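Local atomic coordinates of trehalose-6-phosphate phosphatase (Candida albicans, PDB entry 5DXF), a protein that belongs to glycosyltransferase family 20 and has, in this N-terminal part, the two-domain architecture of the GT-B clan. Residues Q322-V327 with Y418-R423. Residues are numbered along the deposited sequence; the frame is centred on the assembly and turned at random.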
ATOM      1  N   GLN A 322     -13.372 -19.597  15.425  1.00 61.28           N
ATOM      2  CA  GLN A 322     -13.473 -20.718  16.352  1.00 56.77           C
ATOM      3  C   GLN A 322     -13.083 -22.028  15.673  1.00 60.87           C
ATOM      4  O   GLN A 322     -12.554 -22.942  16.311  1.00 52.75           O
ATOM      5  CB  GLN A 322     -14.890 -20.816  16.924  1.00 66.30           C
ATOM      6  CG  GLN A 322     -14.922 -21.041  18.426  1.00 59.45           C
ATOM      7  CD  GLN A 322     -14.201 -19.949  19.193  1.00 71.30           C
ATOM      8  OE1 GLN A 322     -13.275 -20.218  19.960  1.00 79.33           O
ATOM      9  NE2 GLN A 322     -14.622 -18.706  18.989  1.00 74.97           N
ATOM     10  N   ALA A 323     -13.339 -22.106  14.371  1.00 57.35           N
ATOM     11  CA  ALA A 323     -12.993 -23.287  13.589  1.00 51.93           C
ATOM     12  C   ALA A 323     -11.481 -23.415  13.435  1.00 58.50           C
ATOM     13  O   ALA A 323     -10.923 -24.500  13.566  1.00 57.13           O
ATOM     14  CB  ALA A 323     -13.660 -23.237  12.225  1.00 44.48           C
ATOM     15  N   LEU A 324     -10.833 -22.291  13.147  1.00 52.90           N
ATOM     16  CA  LEU A 324      -9.379 -22.219  13.058  1.00 54.55           C
ATOM     17  C   LEU A 324      -8.751 -22.496  14.418  1.00 53.86           C
ATOM     18  O   LEU A 324      -7.723 -23.167  14.513  1.00 52.39           O
ATOM     19  CB  LEU A 324      -8.946 -20.846  12.537  1.00 53.17           C
ATOM     20  CG  LEU A 324      -9.234 -20.552  11.064  1.00 46.28           C
ATOM     21  CD1 LEU A 324      -9.144 -19.059  10.790  1.00 48.37           C
ATOM     22  CD2 LEU A 324      -8.270 -21.318  10.173  1.00 40.49           C
ATOM     23  N   LYS A 325      -9.381 -21.970  15.465  1.00 51.97           N
ATOM     24  CA  LYS A 325      -9.003 -22.283  16.838  1.00 58.96           C
ATOM     25  C   LYS A 325      -9.081 -23.784  17.078  1.00 63.38           C
ATOM     26  O   LYS A 325      -8.284 -24.345  17.830  1.00 60.78           O
ATOM     27  CB  LYS A 325      -9.907 -21.544  17.827  1.00 57.95           C
ATOM     28  CG  LYS A 325      -9.309 -20.265  18.389  1.00 65.83           C
ATOM     29  CD  LYS A 325     -10.394 -19.263  18.736  1.00 60.34           C
ATOM     30  CE  LYS A 325      -9.932 -18.306  19.817  1.00 63.82           C
ATOM     31  NZ  LYS A 325      -9.733 -19.014  21.110  1.00 64.94           N
ATOM     32  N   GLN A 326     -10.044 -24.431  16.430  1.00 58.74           N
ATOM     33  CA  GLN A 326     -10.237 -25.868  16.581  1.00 65.76           C
ATOM     34  C   GLN A 326      -9.166 -26.662  15.836  1.00 57.90           C
ATOM     35  O   GLN A 326      -8.645 -27.650  16.353  1.00 59.40           O
ATOM     36  CB  GLN A 326     -11.633 -26.265  16.095  1.00 65.51           C
ATOM     37  CG  GLN A 326     -12.305 -27.320  16.956  1.00 72.27           C
ATOM     38  CD  GLN A 326     -12.305 -26.957  18.431  1.00 80.92           C
ATOM     39  OE1 GLN A 326     -12.515 -25.802  18.804  1.00 86.89           O
ATOM     40  NE2 GLN A 326     -12.066 -27.951  19.280  1.00 86.03           N
ATOM     41  N   VAL A 327      -8.841 -26.218  14.625  1.00 58.78           N
ATOM     42  CA  VAL A 327      -7.824 -26.872  13.808  1.00 57.61           C
ATOM     43  C   VAL A 327      -6.447 -26.794  14.458  1.00 53.45           C
ATOM     44  O   VAL A 327      -5.739 -27.795  14.568  1.00 52.47           O
ATOM     45  CB  VAL A 327      -7.745 -26.244  12.399  1.00 58.74           C
ATOM     46  CG1 VAL A 327      -6.709 -26.965  11.551  1.00 46.07           C
ATOM     47  CG2 VAL A 327      -9.105 -26.275  11.724  1.00 46.09           C
ATOM     48  N   TYR A 418      -9.743 -13.828   5.843  1.00 47.50           N
ATOM     49  CA  TYR A 418      -8.562 -13.030   6.144  1.00 52.76           C
ATOM     50  C   TYR A 418      -8.637 -12.439   7.545  1.00 51.93           C
ATOM     51  O   TYR A 418      -7.699 -12.575   8.338  1.00 40.41           O
ATOM     52  CB  TYR A 418      -8.399 -11.919   5.107  1.00 59.13           C
ATOM     53  CG  TYR A 418      -7.300 -10.929   5.420  1.00 62.10           C
ATOM     54  CD1 TYR A 418      -5.967 -11.310   5.395  1.00 56.04           C
ATOM     55  CD2 TYR A 418      -7.596  -9.606   5.727  1.00 63.26           C
ATOM     56  CE1 TYR A 418      -4.959 -10.409   5.677  1.00 63.16           C
ATOM     57  CE2 TYR A 418      -6.595  -8.696   6.007  1.00 63.91           C
ATOM     58  CZ  TYR A 418      -5.279  -9.104   5.979  1.00 60.73           C
ATOM     59  OH  TYR A 418      -4.278  -8.206   6.258  1.00 58.80           O
ATOM     60  N   LEU A 419      -9.755 -11.785   7.846  1.00 55.75           N
ATOM     61  CA  LEU A 419      -9.964 -11.202   9.169  1.00 47.29           C
ATOM     62  C   LEU A 419      -9.958 -12.264  10.261  1.00 47.20           C
ATOM     63  O   LEU A 419      -9.415 -12.041  11.346  1.00 46.25           O
ATOM     64  CB  LEU A 419     -11.277 -10.427   9.209  1.00 45.86           C
ATOM     65  CG  LEU A 419     -11.330  -9.226   8.268  1.00 53.86           C
ATOM     66  CD1 LEU A 419     -12.566  -8.394   8.544  1.00 54.97           C
ATOM     67  CD2 LEU A 419     -10.073  -8.386   8.409  1.00 62.89           C
ATOM     68  N   ALA A 420     -10.572 -13.411   9.972  1.00 40.06           N
ATOM     69  CA  ALA A 420     -10.478 -14.568  10.853  1.00 47.77           C
ATOM     70  C   ALA A 420      -9.019 -14.845  11.143  1.00 48.13           C
ATOM     71  O   ALA A 420      -8.600 -14.829  12.293  1.00 53.41           O
ATOM     72  CB  ALA A 420     -11.124 -15.786  10.228  1.00 46.67           C
ATOM     73  N   LEU A 421      -8.255 -15.088  10.079  1.00 46.68           N
ATOM     74  CA  LEU A 421      -6.818 -15.349  10.176  1.00 49.59           C
ATOM     75  C   LEU A 421      -6.087 -14.348  11.078  1.00 38.09           C
ATOM     76  O   LEU A 421      -5.279 -14.742  11.924  1.00 39.72           O
ATOM     77  CB  LEU A 421      -6.188 -15.358   8.776  1.00 44.13           C
ATOM     78  CG  LEU A 421      -6.429 -16.610   7.921  1.00 43.38           C
ATOM     79  CD1 LEU A 421      -6.041 -16.365   6.470  1.00 39.39           C
ATOM     80  CD2 LEU A 421      -5.670 -17.798   8.489  1.00 35.58           C
ATOM     81  N   LEU A 422      -6.375 -13.062  10.909  1.00 40.10           N
ATOM     82  CA  LEU A 422      -5.751 -12.047  11.751  1.00 41.40           C
ATOM     83  C   LEU A 422      -6.170 -12.188  13.214  1.00 52.23           C
ATOM     84  O   LEU A 422      -5.338 -12.062  14.113  1.00 48.37           O
ATOM     85  CB  LEU A 422      -6.083 -10.643  11.246  1.00 35.44           C
ATOM     86  CG  LEU A 422      -5.469 -10.264   9.897  1.00 54.09           C
ATOM     87  CD1 LEU A 422      -5.793  -8.821   9.543  1.00 46.85           C
ATOM     88  CD2 LEU A 422      -3.964 -10.495   9.899  1.00 42.18           C
ATOM     89  N   ARG A 423      -7.450 -12.458  13.455  1.00 53.12           N
ATOM     90  CA  ARG A 423      -7.946 -12.600  14.823  1.00 53.25           C
ATOM     91  C   ARG A 423      -7.387 -13.832  15.547  1.00 50.90           C
ATOM     92  O   ARG A 423      -7.032 -13.747  16.721  1.00 60.33           O
ATOM     93  CB  ARG A 423      -9.477 -12.639  14.834  1.00 54.09           C
ATOM     94  CG  ARG A 423     -10.136 -11.266  14.896  1.00 56.02           C
ATOM     95  CD  ARG A 423     -11.642 -11.380  15.068  1.00 58.79           C
ATOM     96  NE  ARG A 423     -11.994 -12.077  16.301  1.00 75.91           N
ATOM     97  CZ  ARG A 423     -13.210 -12.529  16.590  1.00 58.85           C
ATOM     98  NH1 ARG A 423     -14.206 -12.361  15.730  1.00 59.79           N
ATOM     99  NH2 ARG A 423     -13.429 -13.154  17.738  1.00 55.80           N
TER
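With chi1 at -71°, Leu324 sets CG on the far side of CB from its own carbonyl carbon, and with chi2 at 163° its CD1 branch is carried out to Ala420 and Leu421. The contact joins two helices, 317-327 and 415-424, in the C-terminal Rossmann-like domain of the GT-B fold, which holds the parallel strands 332-339, 367-374 and 406-409. Helix 317-327 leads into the first of these strands, and helix 415-424 comes after 406-409, between it and strand 428-430.

One methyl does nearly all the work. CD1 of Leu324 meets the CB of Ala420 at 3.9 Å, and the same methyl lies 4.1 Å from the backbone N of Leu421, a van der Waals contact with the main chain. Ala420 points its CB toward the partner helix and, being short, lets the leucine come in close to the backbone; the Ala420 methyl also touches Lys320 and Val321. The CB of Leu421 points away, but with chi1 at -76° its CD2 methyl swings back toward Leu324. No hydrogen bond crosses between the segments, whose CA atoms come no closer than 7.9 Å, at Leu324 and Leu421.

Beside this apolar patch, a salt bridge from Arg423 to Glu318 links the two helices, and Gln322, on the same helix as Glu318, donates to the other carboxylate oxygen. The looser of its two side-chain contacts puts CD1 of Leu324 4.4 Å from CD2 of Leu421.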